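Pectate lyase (Bacillus, PDB 3VMV) probably cleaves polygalacturonate, the de-esterified backbone of pectin, by beta-elimination, and is a parallel beta-helix enzyme of polysaccharide lyase family 1. Local coordinates at residues A[36-41]-A[79-84]; A[110-115]-A[120-125]; A[21-26]-A[32-37]. All blocks are in the same frame, centred on the assembly; numbering follows the deposited sequence.

Interaction 1 (A[36-41]-A[79-84])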
loop_
_atom_site.group_PDB
_atom_site.type_symbol
_atom_site.label_atom_id
_atom_site.label_comp_id
_atom_site.label_asym_id
_atom_site.label_seq_id
_atom_site.Cartn_x
_atom_site.Cartn_y
_atom_site.Cartn_z
ATOM N N ASP A 36 -10.911 -3.820 -20.412
ATOM C CA ASP A 36 -11.962 -3.069 -21.107
ATOM C C ASP A 36 -12.886 -4.017 -21.868
ATOM O O ASP A 36 -14.109 -3.833 -21.856
ATOM C CB ASP A 36 -11.350 -2.050 -22.068
ATOM C CG ASP A 36 -10.557 -0.940 -21.342
ATOM O OD1 ASP A 36 -10.553 -0.868 -20.084
ATOM O OD2 ASP A 36 -9.933 -0.132 -22.051
ATOM N N ASN A 37 -12.313 -5.032 -22.509
ATOM C CA ASN A 37 -13.124 -5.995 -23.231
ATOM C C ASN A 37 -14.072 -6.704 -22.272
ATOM O O ASN A 37 -15.251 -6.911 -22.586
ATOM C CB ASN A 37 -12.246 -7.022 -23.939
ATOM C CG ASN A 37 -11.551 -6.461 -25.166
ATOM O OD1 ASN A 37 -11.877 -5.384 -25.648
ATOM N ND2 ASN A 37 -10.600 -7.226 -25.696
ATOM N N ARG A 38 -13.574 -7.086 -21.102
ATOM C CA ARG A 38 -14.462 -7.724 -20.145
ATOM C C ARG A 38 -15.569 -6.769 -19.713
ATOM O O ARG A 38 -16.732 -7.148 -19.587
ATOM C CB ARG A 38 -13.708 -8.270 -18.929
ATOM C CG ARG A 38 -14.649 -9.044 -18.001
ATOM C CD ARG A 38 -13.957 -9.452 -16.711
ATOM N NE ARG A 38 -13.711 -8.256 -15.891
ATOM C CZ ARG A 38 -13.639 -8.228 -14.579
ATOM N NH1 ARG A 38 -13.713 -9.359 -13.872
ATOM N NH2 ARG A 38 -13.462 -7.048 -13.980
ATOM N N SER A 39 -15.199 -5.510 -19.482
ATOM C CA SER A 39 -16.154 -4.527 -18.990
ATOM C C SER A 39 -17.309 -4.335 -19.987
ATOM O O SER A 39 -18.437 -4.095 -19.583
ATOM C CB SER A 39 -15.431 -3.215 -18.678
ATOM O OG SER A 39 -16.305 -2.278 -18.045
ATOM N N ARG A 40 -17.024 -4.499 -21.274
ATOM C CA ARG A 40 -18.012 -4.282 -22.332
ATOM C C ARG A 40 -18.791 -5.564 -22.657
ATOM O O ARG A 40 -19.710 -5.531 -23.463
ATOM C CB ARG A 40 -17.310 -3.789 -23.597
ATOM C CG ARG A 40 -16.822 -2.360 -23.495
ATOM C CD ARG A 40 -16.224 -1.900 -24.818
ATOM N NE ARG A 40 -15.322 -0.762 -24.627
ATOM C CZ ARG A 40 -14.000 -0.835 -24.774
ATOM N NH1 ARG A 40 -13.430 -1.983 -25.135
ATOM N NH2 ARG A 40 -13.250 0.240 -24.578
ATOM N N SER A 41 -18.398 -6.690 -22.054
ATOM C CA SER A 41 -18.990 -7.999 -22.357
ATOM C C SER A 41 -20.350 -8.208 -21.688
ATOM O O SER A 41 -20.791 -7.362 -20.888
ATOM C CB SER A 41 -18.036 -9.097 -21.893
ATOM O OG SER A 41 -18.151 -9.292 -20.497
ATOM N N LYS A 79 -15.092 -5.339 -10.839
ATOM C CA LYS A 79 -15.006 -6.357 -9.773
ATOM C C LYS A 79 -14.217 -7.585 -10.155
ATOM O O LYS A 79 -14.134 -7.938 -11.307
ATOM C CB LYS A 79 -16.395 -6.834 -9.377
ATOM C CG LYS A 79 -17.334 -5.669 -9.007
ATOM C CD LYS A 79 -18.508 -6.155 -8.171
ATOM C CE LYS A 79 -19.635 -6.570 -9.045
ATOM N NZ LYS A 79 -20.175 -5.393 -9.773
ATOM N N ASN A 80 -13.680 -8.267 -9.147
ATOM C CA ASN A 80 -13.230 -9.651 -9.279
ATOM C C ASN A 80 -12.053 -9.833 -10.255
ATOM O O ASN A 80 -12.151 -10.547 -11.266
ATOM C CB ASN A 80 -14.399 -10.572 -9.686
ATOM C CG ASN A 80 -15.622 -10.400 -8.792
ATOM O OD1 ASN A 80 -15.530 -10.091 -7.605
ATOM N ND2 ASN A 80 -16.802 -10.602 -9.394
ATOM N N ILE A 81 -10.935 -9.195 -9.907
ATOM C CA ILE A 81 -9.729 -9.291 -10.720
ATOM C C ILE A 81 -8.544 -9.653 -9.864
ATOM O O ILE A 81 -8.409 -9.116 -8.761
ATOM C CB ILE A 81 -9.454 -7.936 -11.354
ATOM C CG1 ILE A 81 -10.550 -7.621 -12.367
ATOM C CG2 ILE A 81 -8.071 -7.922 -12.028
ATOM C CD1 ILE A 81 -10.394 -6.249 -13.007
ATOM N N SER A 82 -7.669 -10.523 -10.355
ATOM C CA SER A 82 -6.316 -10.633 -9.813
ATOM C C SER A 82 -5.309 -10.321 -10.911
ATOM O O SER A 82 -5.494 -10.765 -12.059
ATOM C CB SER A 82 -6.033 -12.054 -9.326
ATOM O OG SER A 82 -6.889 -12.446 -8.282
ATOM N N ILE A 83 -4.297 -9.528 -10.577
ATOM C CA ILE A 83 -3.127 -9.307 -11.433
ATOM C C ILE A 83 -1.960 -9.914 -10.675
ATOM O O ILE A 83 -1.648 -9.461 -9.567
ATOM C CB ILE A 83 -2.922 -7.787 -11.647
ATOM C CG1 ILE A 83 -4.123 -7.259 -12.442
ATOM C CG2 ILE A 83 -1.576 -7.492 -12.318
ATOM C CD1 ILE A 83 -4.163 -5.749 -12.593
ATOM N N ILE A 84 -1.377 -10.971 -11.239
ATOM C CA ILE A 84 -0.356 -11.754 -10.529
ATOM C C ILE A 84 0.857 -11.916 -11.417
ATOM O O ILE A 84 0.746 -12.399 -12.553
ATOM C CB ILE A 84 -0.928 -13.108 -10.155
ATOM C CG1 ILE A 84 -2.265 -12.941 -9.438
ATOM C CG2 ILE A 84 0.103 -13.909 -9.352
ATOM C CD1 ILE A 84 -2.931 -14.312 -9.087
#

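Interaction 2 (A[110-115]-A[120-125])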
loop_
_atom_site.group_PDB
_atom_site.type_symbol
_atom_site.label_atom_id
_atom_site.label_comp_id
_atom_site.label_asym_id
_atom_site.label_seq_id
_atom_site.Cartn_x
_atom_site.Cartn_y
_atom_site.Cartn_z
ATOM N N VAL A 110 4.144 -8.757 -8.161
ATOM C CA VAL A 110 4.709 -7.889 -9.210
ATOM C C VAL A 110 5.695 -6.863 -8.632
ATOM O O VAL A 110 5.629 -6.509 -7.445
ATOM C CB VAL A 110 3.572 -7.127 -10.005
ATOM C CG1 VAL A 110 2.653 -8.112 -10.680
ATOM C CG2 VAL A 110 2.787 -6.190 -9.045
ATOM N N SER A 111 6.588 -6.354 -9.481
ATOM C CA SER A 111 7.462 -5.262 -9.096
ATOM C C SER A 111 7.006 -4.045 -9.861
ATOM O O SER A 111 6.838 -4.140 -11.078
ATOM C CB SER A 111 8.904 -5.554 -9.471
ATOM O OG SER A 111 9.346 -6.737 -8.795
ATOM N N ILE A 112 6.786 -2.937 -9.167
ATOM C CA ILE A 112 6.309 -1.714 -9.835
ATOM C C ILE A 112 7.215 -0.610 -9.382
ATOM O O ILE A 112 7.344 -0.359 -8.150
ATOM C CB ILE A 112 4.850 -1.375 -9.431
ATOM C CG1 ILE A 112 3.933 -2.587 -9.697
ATOM C CG2 ILE A 112 4.379 -0.114 -10.229
ATOM C CD1 ILE A 112 2.457 -2.298 -9.427
ATOM N N HIS A 113 7.840 0.092 -10.326
ATOM C CA HIS A 113 8.889 0.985 -9.907
ATOM C C HIS A 113 9.149 2.138 -10.877
ATOM O O HIS A 113 8.792 2.111 -12.034
ATOM C CB HIS A 113 10.184 0.172 -9.686
ATOM C CG HIS A 113 10.720 -0.444 -10.948
ATOM N ND1 HIS A 113 11.687 0.168 -11.721
ATOM C CD2 HIS A 113 10.427 -1.611 -11.574
ATOM C CE1 HIS A 113 11.964 -0.592 -12.769
ATOM N NE2 HIS A 113 11.209 -1.678 -12.709
ATOM N N HIS A 114 9.749 3.179 -10.308
ATOM C CA HIS A 114 10.138 4.387 -11.035
ATOM C C HIS A 114 8.922 4.964 -11.749
ATOM O O HIS A 114 9.030 5.399 -12.906
ATOM C CB HIS A 114 11.307 4.152 -11.998
ATOM C CG HIS A 114 12.571 3.799 -11.290
ATOM N ND1 HIS A 114 12.902 2.498 -10.964
ATOM C CD2 HIS A 114 13.556 4.581 -10.790
ATOM C CE1 HIS A 114 14.069 2.493 -10.335
ATOM N NE2 HIS A 114 14.496 3.743 -10.231
ATOM N N VAL A 115 7.798 5.033 -11.030
ATOM C CA VAL A 115 6.572 5.559 -11.635
ATOM C C VAL A 115 6.552 7.077 -11.483
ATOM O O VAL A 115 6.359 7.600 -10.392
ATOM C CB VAL A 115 5.322 4.925 -11.026
ATOM C CG1 VAL A 115 4.035 5.371 -11.812
ATOM C CG2 VAL A 115 5.446 3.381 -11.128
ATOM N N GLY A 120 1.922 9.015 -11.027
ATOM C CA GLY A 120 3.261 8.954 -10.459
ATOM C C GLY A 120 3.320 8.025 -9.252
ATOM O O GLY A 120 4.193 8.153 -8.375
ATOM N N THR A 121 2.403 7.074 -9.224
ATOM C CA THR A 121 2.246 6.221 -8.048
ATOM C C THR A 121 2.153 4.759 -8.466
ATOM O O THR A 121 1.481 4.425 -9.450
ATOM C CB THR A 121 0.975 6.651 -7.299
ATOM O OG1 THR A 121 1.185 7.974 -6.750
ATOM C CG2 THR A 121 0.643 5.692 -6.146
ATOM N N ALA A 122 2.825 3.869 -7.735
ATOM C CA ALA A 122 2.876 2.469 -8.168
ATOM C C ALA A 122 1.478 1.812 -8.093
ATOM O O ALA A 122 1.070 1.145 -9.037
ATOM C CB ALA A 122 3.915 1.661 -7.353
ATOM N N ILE A 123 0.778 1.956 -6.959
ATOM C CA ILE A 123 -0.619 1.532 -6.905
ATOM C C ILE A 123 -1.421 2.615 -6.226
ATOM O O ILE A 123 -1.173 2.948 -5.070
ATOM C CB ILE A 123 -0.813 0.224 -6.149
ATOM C CG1 ILE A 123 0.057 -0.864 -6.762
ATOM C CG2 ILE A 123 -2.302 -0.210 -6.212
ATOM C CD1 ILE A 123 -0.030 -2.243 -6.019
ATOM N N GLU A 124 -2.391 3.177 -6.945
ATOM C CA GLU A 124 -3.337 4.119 -6.383
ATOM C C GLU A 124 -4.660 3.426 -6.173
ATOM O O GLU A 124 -5.207 2.869 -7.130
ATOM C CB GLU A 124 -3.520 5.335 -7.306
ATOM C CG GLU A 124 -4.747 6.190 -6.825
ATOM C CD GLU A 124 -4.816 7.651 -7.293
ATOM O OE1 GLU A 124 -4.095 8.530 -6.745
ATOM O OE2 GLU A 124 -5.653 7.948 -8.177
ATOM N N VAL A 125 -5.193 3.452 -4.946
ATOM C CA VAL A 125 -6.454 2.785 -4.662
ATOM C C VAL A 125 -7.459 3.878 -4.283
ATOM O O VAL A 125 -7.275 4.550 -3.283
ATOM C CB VAL A 125 -6.291 1.783 -3.505
ATOM C CG1 VAL A 125 -7.586 1.079 -3.233
ATOM C CG2 VAL A 125 -5.151 0.765 -3.774
#

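Interaction 3 (A[21-26]-A[32-37])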
loop_
_atom_site.group_PDB
_atom_site.type_symbol
_atom_site.label_atom_id
_atom_site.label_comp_id
_atom_site.label_asym_id
_atom_site.label_seq_id
_atom_site.Cartn_x
_atom_site.Cartn_y
_atom_site.Cartn_z
ATOM N N ARG A 21 -11.811 -16.775 -15.687
ATOM C CA ARG A 21 -10.897 -16.854 -16.804
ATOM C C ARG A 21 -9.474 -16.536 -16.384
ATOM O O ARG A 21 -9.253 -15.802 -15.403
ATOM C CB ARG A 21 -11.329 -15.869 -17.893
ATOM C CG ARG A 21 -12.610 -16.269 -18.585
ATOM C CD ARG A 21 -12.884 -15.437 -19.837
ATOM N NE ARG A 21 -14.280 -15.569 -20.254
ATOM C CZ ARG A 21 -14.729 -15.293 -21.478
ATOM N NH1 ARG A 21 -13.889 -14.872 -22.415
ATOM N NH2 ARG A 21 -16.017 -15.443 -21.765
ATOM N N VAL A 22 -8.528 -17.108 -17.128
ATOM C CA VAL A 22 -7.098 -16.837 -16.941
ATOM C C VAL A 22 -6.510 -16.342 -18.235
ATOM O O VAL A 22 -6.726 -16.942 -19.293
ATOM C CB VAL A 22 -6.335 -18.113 -16.476
ATOM C CG1 VAL A 22 -4.840 -17.854 -16.277
ATOM C CG2 VAL A 22 -6.959 -18.641 -15.196
ATOM N N GLU A 23 -5.767 -15.250 -18.167
ATOM C CA GLU A 23 -5.071 -14.711 -19.299
ATOM C C GLU A 23 -3.660 -14.435 -18.896
ATOM O O GLU A 23 -3.386 -14.151 -17.699
ATOM C CB GLU A 23 -5.729 -13.405 -19.745
ATOM C CG GLU A 23 -7.033 -13.591 -20.474
ATOM C CD GLU A 23 -6.869 -14.093 -21.930
ATOM O OE1 GLU A 23 -5.815 -13.899 -22.581
ATOM O OE2 GLU A 23 -7.826 -14.643 -22.464
ATOM N N TYR A 24 -2.774 -14.489 -19.866
ATOM C CA TYR A 24 -1.405 -14.088 -19.676
ATOM C C TYR A 24 -1.117 -12.858 -20.519
ATOM O O TYR A 24 -1.381 -12.847 -21.735
ATOM C CB TYR A 24 -0.463 -15.196 -20.064
ATOM C CG TYR A 24 -0.377 -16.349 -19.067
ATOM C CD1 TYR A 24 -1.381 -17.318 -19.005
ATOM C CD2 TYR A 24 0.719 -16.466 -18.238
ATOM C CE1 TYR A 24 -1.282 -18.384 -18.090
ATOM C CE2 TYR A 24 0.840 -17.517 -17.362
ATOM C CZ TYR A 24 -0.168 -18.459 -17.281
ATOM O OH TYR A 24 -0.016 -19.497 -16.382
ATOM N N ALA A 25 -0.514 -11.854 -19.892
ATOM C CA ALA A 25 -0.243 -10.611 -20.604
ATOM C C ALA A 25 1.187 -10.180 -20.379
ATOM O O ALA A 25 1.731 -10.348 -19.292
ATOM C CB ALA A 25 -1.168 -9.512 -20.078
ATOM N N SER A 26 1.790 -9.580 -21.385
ATOM C CA SER A 26 3.155 -9.102 -21.244
ATOM C C SER A 26 3.301 -7.664 -21.692
ATOM O O SER A 26 4.406 -7.158 -21.762
ATOM C CB SER A 26 4.134 -9.992 -22.017
ATOM O OG SER A 26 3.681 -10.159 -23.348
ATOM N N GLN A 32 -4.753 -3.715 -20.461
ATOM C CA GLN A 32 -5.856 -2.747 -20.566
ATOM C C GLN A 32 -7.003 -3.300 -21.438
ATOM O O GLN A 32 -8.195 -3.124 -21.118
ATOM C CB GLN A 32 -5.355 -1.400 -21.109
ATOM C CG GLN A 32 -6.361 -0.253 -20.883
ATOM C CD GLN A 32 -6.511 0.003 -19.401
ATOM O OE1 GLN A 32 -5.560 0.432 -18.768
ATOM N NE2 GLN A 32 -7.693 -0.260 -18.846
ATOM N N GLN A 33 -6.653 -3.975 -22.533
ATOM C CA GLN A 33 -7.689 -4.563 -23.385
ATOM C C GLN A 33 -8.459 -5.642 -22.684
ATOM O O GLN A 33 -9.679 -5.749 -22.860
ATOM C CB GLN A 33 -7.067 -5.118 -24.642
ATOM C CG GLN A 33 -6.662 -4.032 -25.532
ATOM C CD GLN A 33 -5.860 -4.544 -26.703
ATOM O OE1 GLN A 33 -5.883 -5.743 -27.012
ATOM N NE2 GLN A 33 -5.127 -3.645 -27.344
ATOM N N LEU A 34 -7.765 -6.483 -21.909
ATOM C CA LEU A 34 -8.478 -7.510 -21.176
ATOM C C LEU A 34 -9.522 -6.894 -20.235
ATOM O O LEU A 34 -10.670 -7.355 -20.170
ATOM C CB LEU A 34 -7.510 -8.358 -20.368
ATOM C CG LEU A 34 -6.600 -9.270 -21.191
ATOM C CD1 LEU A 34 -5.613 -9.870 -20.257
ATOM C CD2 LEU A 34 -7.437 -10.349 -21.889
ATOM N N ILE A 35 -9.121 -5.846 -19.531
ATOM C CA ILE A 35 -10.009 -5.172 -18.600
ATOM C C ILE A 35 -11.193 -4.556 -19.337
ATOM O O ILE A 35 -12.337 -4.739 -18.934
ATOM C CB ILE A 35 -9.245 -4.081 -17.833
ATOM C CG1 ILE A 35 -8.230 -4.750 -16.892
ATOM C CG2 ILE A 35 -10.224 -3.135 -17.117
ATOM C CD1 ILE A 35 -7.156 -3.805 -16.361
ATOM N N ASP A 36 -10.911 -3.820 -20.412
ATOM C CA ASP A 36 -11.962 -3.069 -21.107
ATOM C C ASP A 36 -12.886 -4.017 -21.868
ATOM O O ASP A 36 -14.109 -3.833 -21.856
ATOM C CB ASP A 36 -11.350 -2.050 -22.068
ATOM C CG ASP A 36 -10.557 -0.940 -21.342
ATOM O OD1 ASP A 36 -10.553 -0.868 -20.084
ATOM O OD2 ASP A 36 -9.933 -0.132 -22.051
ATOM N N ASN A 37 -12.313 -5.032 -22.509
ATOM C CA ASN A 37 -13.124 -5.995 -23.231
ATOM C C ASN A 37 -14.072 -6.704 -22.272
ATOM O O ASN A 37 -15.251 -6.911 -22.586
ATOM C CB ASN A 37 -12.246 -7.022 -23.939
ATOM C CG ASN A 37 -11.551 -6.461 -25.166
ATOM O OD1 ASN A 37 -11.877 -5.384 -25.648
ATOM N ND2 ASN A 37 -10.600 -7.226 -25.696
#

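Interaction 1 (A[36-41]-A[79-84])
R38 reaches from helix 28-40 to the backbone of K79 and N80, and every hydrogen bond across the contact comes from its guanidinium. Both terminal nitrogens converge end-on upon one acceptor: K79 O lies 2.9 Å from R38 NH2 and 3.0 Å from R38 NH1, close to the guanidinium plane. NH1 comes nearly straight down the carbonyl direction (C=O...N 167°), whereas NH2 arrives tilted from the carbonyl plane. A third, weak bond runs from R38 NH1 to N80 O at 3.3 Å. The side chain leaves the helix extended and then bends at chi3 (70°), which swings the guanidinium onto the strand. NH1 also bonds E46 O, and together with the paired grip on K79 O this should limit rotation of the buried group; the N80 bond adds little.

The remaining contact is van der Waals. I81 lies obliquely to the end of the arginine, with I81 CD1 3.3 Å from R38 NH2, while its CG1 lies near CZ.

Within segment 36-41, R38 O takes the hydroxyl of S41 at 2.7 Å (OG to O) as well as the S41 amide.

Helix 36-40 and strand 79-84 run roughly antiparallel, their axes 11.7 Å apart, a gap that the arginine spans. Strand 78-85 itself is flanked by strand 48-52 on one edge and by strands 97-103 and 105-108 on the other.

Interaction 2 (A[110-115]-A[120-125])
I112 and A122 meet methyl to methyl: I112 CG2 is 3.4 Å from A122 CB, tighter than usual for two carbons. The other branch of I112 continues past the alanine, its CD1 resting 3.9 Å from CG1 of I123; the two isoleucines cross at about a right angle. V115 makes the second half of the contact. Its CG1 is held anti to the backbone N (chi1 -173°), which lays that methyl against the main chain of T121, 3.5 Å from T121 N, and leaves CG2 facing A122 CA at 4.0 Å. No hydrogen bond spans the segments. Where the loop closes, V115 O and G120 O approach to 3.0 Å, two acceptors with no bond between them, and G120 turns with a positive phi (69°) that suits glycine.

Further out, H113 ND1 and H114 ND1, in the strand and the loop after it, share a nearly straight hydrogen bond of 2.7 Å; H113 NE2 is bonded to E91, its ring stacks with Y140, and H114 NE2 bonds E142. The CB of T121 points away from segment 110-115, and its hydroxyl accepts from G154 N.

All the touching residues are buried. I112 touches F92 of strand 91-93 and F139 of strand 138-140, the parallel neighbours of strand 111-113, and F139 also touches A122 and I123; strand 123-126 runs between strands 97-103 and 156-158 on another face of the beta-helix.

Interaction 3 (A[21-26]-A[32-37])
L34 sends its CG anti to the carbonyl carbon (chi1 -70°) and is extended at chi2 (172°), which together put both methyls against E23, while E23 folds at chi2 (-75°) and lays its aliphatic part over them. The two chains cross obliquely: E23 CB stands 3.6 Å from L34 CD1, and E23 CG is 3.6 Å from L34 CD2. The glutamate thus meets the leucine with its methylenes; its carboxylate lies alongside, OE1 being 4.0 Å from L34 CD2. A25, two residues further along the same strand face, adds a looser touch, its CB 4.5 Å from L34 CD1. No hydrogen bond joins strand and helix here.

On the helix, Q32 NE2 donates to D36 OD1 at 3.2 Å, one turn along, reaching the oxygen from above the carboxylate plane. The amide of Q32 is held at its other end too, through OE1 to the D67 amide.

L34 also packs on I50 of strand 48-52, the parallel neighbour of strand 21-25. A strand leading into a helix that packs against it and the next strand is consistent with the N-terminal cap of pectate lyases, where an amphipathic helix covers one end of the parallel beta-helix.

In the fold
Interactions 1 and 3 use the same helix, 28-40, and share D36 and N37; their centres are about 7 Å apart. Through L34 the helix meets the first strand, and through R38, one turn on, it meets strand 78-85, so the helix touches two different strands. E46 ties them further, its backbone oxygen accepting from R38 and its carboxylate pairing with R21. Interaction 2 belongs to the coils beyond, its centre about 19 Å from each of the others. It touches interaction 1 by packing of I84 C on V110 CG1 at 4.3 Å, but stays about 9 Å from interaction 3 at the nearest atoms.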